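Local coordinates for aquaporin aqpM (Methanothermobacter marburgensis str. Marburg, PDB 2F2B), which forms a membrane channel that lets water pass in either direction under osmotic drive and also admits some glycerol, at residues G114-L119 with Y207-I212. Sequence-based numbering, arbitrary orientation.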
loop_
_atom_site.group_PDB
_atom_site.type_symbol
_atom_site.label_atom_id
_atom_site.label_comp_id
_atom_site.label_asym_id
_atom_site.label_seq_id
_atom_site.Cartn_x
_atom_site.Cartn_y
_atom_site.Cartn_z
ATOM N N GLY A 114 -8.930 20.627 -12.980
ATOM C CA GLY A 114 -8.694 19.874 -11.758
ATOM C C GLY A 114 -7.862 20.673 -10.772
ATOM O O GLY A 114 -8.156 20.714 -9.573
ATOM N N SER A 115 -6.818 21.317 -11.284
ATOM C CA SER A 115 -5.934 22.129 -10.454
ATOM C C SER A 115 -6.695 23.337 -9.905
ATOM O O SER A 115 -6.558 23.691 -8.737
ATOM C CB SER A 115 -4.733 22.602 -11.284
ATOM O OG SER A 115 -3.811 23.320 -10.484
ATOM N N PHE A 116 -7.502 23.961 -10.756
ATOM C CA PHE A 116 -8.283 25.128 -10.353
ATOM C C PHE A 116 -9.282 24.807 -9.245
ATOM O O PHE A 116 -9.386 25.536 -8.255
ATOM C CB PHE A 116 -9.039 25.696 -11.553
ATOM C CG PHE A 116 -9.942 26.843 -11.205
ATOM C CD1 PHE A 116 -9.411 28.073 -10.823
ATOM C CD2 PHE A 116 -11.323 26.686 -11.233
ATOM C CE1 PHE A 116 -10.248 29.133 -10.474
ATOM C CE2 PHE A 116 -12.169 27.739 -10.885
ATOM C CZ PHE A 116 -11.630 28.963 -10.504
ATOM N N ILE A 117 -10.024 23.719 -9.414
ATOM C CA ILE A 117 -11.014 23.333 -8.420
ATOM C C ILE A 117 -10.341 22.918 -7.113
ATOM O O ILE A 117 -10.876 23.168 -6.036
ATOM C CB ILE A 117 -11.929 22.204 -8.954
ATOM C CG1 ILE A 117 -12.767 22.737 -10.126
ATOM C CG2 ILE A 117 -12.853 21.695 -7.847
ATOM C CD1 ILE A 117 -13.707 23.891 -9.752
ATOM N N PHE A 118 -9.167 22.298 -7.195
ATOM C CA PHE A 118 -8.479 21.922 -5.967
ATOM C C PHE A 118 -8.086 23.197 -5.220
ATOM O O PHE A 118 -8.205 23.283 -3.996
ATOM C CB PHE A 118 -7.218 21.110 -6.246
ATOM C CG PHE A 118 -6.510 20.690 -4.996
ATOM C CD1 PHE A 118 -6.994 19.630 -4.235
ATOM C CD2 PHE A 118 -5.423 21.415 -4.522
ATOM C CE1 PHE A 118 -6.407 19.302 -3.011
ATOM C CE2 PHE A 118 -4.831 21.095 -3.301
ATOM C CZ PHE A 118 -5.328 20.038 -2.545
ATOM N N LEU A 119 -7.612 24.186 -5.966
ATOM C CA LEU A 119 -7.210 25.455 -5.373
ATOM C C LEU A 119 -8.386 26.076 -4.616
ATOM O O LEU A 119 -8.209 26.660 -3.546
ATOM C CB LEU A 119 -6.727 26.407 -6.469
ATOM C CG LEU A 119 -6.341 27.827 -6.054
ATOM C CD1 LEU A 119 -5.154 27.803 -5.102
ATOM C CD2 LEU A 119 -6.008 28.618 -7.308
ATOM N N TYR A 207 0.962 24.248 -13.719
ATOM C CA TYR A 207 1.753 25.357 -14.261
ATOM C C TYR A 207 0.848 26.547 -14.571
ATOM O O TYR A 207 1.154 27.682 -14.202
ATOM C CB TYR A 207 2.473 24.928 -15.544
ATOM C CG TYR A 207 3.850 24.325 -15.337
ATOM C CD1 TYR A 207 4.164 23.605 -14.180
ATOM C CD2 TYR A 207 4.832 24.451 -16.320
ATOM C CE1 TYR A 207 5.427 23.029 -14.012
ATOM C CE2 TYR A 207 6.088 23.881 -16.165
ATOM C CZ TYR A 207 6.382 23.172 -15.012
ATOM O OH TYR A 207 7.630 22.611 -14.868
ATOM N N LEU A 208 -0.263 26.280 -15.250
ATOM C CA LEU A 208 -1.207 27.334 -15.615
ATOM C C LEU A 208 -1.776 28.036 -14.386
ATOM O O LEU A 208 -1.744 29.267 -14.289
ATOM C CB LEU A 208 -2.351 26.757 -16.453
ATOM C CG LEU A 208 -3.420 27.752 -16.927
ATOM C CD1 LEU A 208 -2.763 28.839 -17.768
ATOM C CD2 LEU A 208 -4.491 27.030 -17.732
ATOM N N ASN A 209 -2.290 27.259 -13.439
ATOM C CA ASN A 209 -2.863 27.844 -12.240
ATOM C C ASN A 209 -1.835 28.523 -11.335
ATOM O O ASN A 209 -2.148 29.529 -10.693
ATOM C CB ASN A 209 -3.665 26.788 -11.474
ATOM C CG ASN A 209 -4.956 26.416 -12.191
ATOM O OD1 ASN A 209 -4.975 25.553 -13.072
ATOM N ND2 ASN A 209 -6.036 27.091 -11.831
ATOM N N ASP A 210 -0.614 27.994 -11.283
ATOM C CA ASP A 210 0.428 28.612 -10.467
ATOM C C ASP A 210 0.753 29.992 -11.028
ATOM O O ASP A 210 1.013 30.938 -10.281
ATOM C CB ASP A 210 1.710 27.772 -10.461
ATOM C CG ASP A 210 1.691 26.681 -9.410
ATOM O OD1 ASP A 210 0.913 26.802 -8.443
ATOM O OD2 ASP A 210 2.469 25.711 -9.541
ATOM N N MET A 211 0.744 30.096 -12.351
ATOM C CA MET A 211 1.032 31.359 -13.014
ATOM C C MET A 211 -0.047 32.390 -12.701
ATOM O O MET A 211 0.252 33.528 -12.341
ATOM C CB MET A 211 1.117 31.143 -14.526
ATOM C CG MET A 211 1.109 32.427 -15.342
ATOM S SD MET A 211 1.159 32.102 -17.112
ATOM C CE MET A 211 -0.550 31.703 -17.439
ATOM N N ILE A 212 -1.301 31.974 -12.831
ATOM C CA ILE A 212 -2.443 32.853 -12.596
ATOM C C ILE A 212 -2.702 33.222 -11.138
ATOM O O ILE A 212 -3.051 34.367 -10.841
ATOM C CB ILE A 212 -3.737 32.224 -13.158
ATOM C CG1 ILE A 212 -3.587 31.974 -14.659
ATOM C CG2 ILE A 212 -4.928 33.139 -12.883
ATOM C CD1 ILE A 212 -4.738 31.195 -15.268
#
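Asn209 reaches across from helix 200-214 and lays its side chain against Ser115 and Phe116 of helix 100-122. Asn209 CB sits 3.6 Å from Ser115 OG. The next atom, Asn209 CG, is 3.7 Å from Ser115 OG and 3.8 Å from the backbone N of Phe116. Beyond CG the amide forks. One branch touches Ser115 CB and OG; the other touches CA and CB of Phe116. The amide is thus closely packed against both residues. Asn209 CG is anti to its own carbonyl carbon (chi1 -71°), which carries the amide over to the facing helix. The two backbones come close here, with 6.3 Å between Phe116 CA and Asn209 CA. This is the aquaporin fold: helix 200-214 is the short half-helix that starts within the second NPA motif, and it packs here on a long membrane-spanning helix. One amide branch lies at the near edge of the Phe116 ring, by CG and CD1, while the far end of the ring points off from helix 200-214. The ring and amide planes are 30° apart. Leu132, in a loop, touches the side chains of both Ser115 and Asn209. Val19 of helix 4-33 also packs on Ser115.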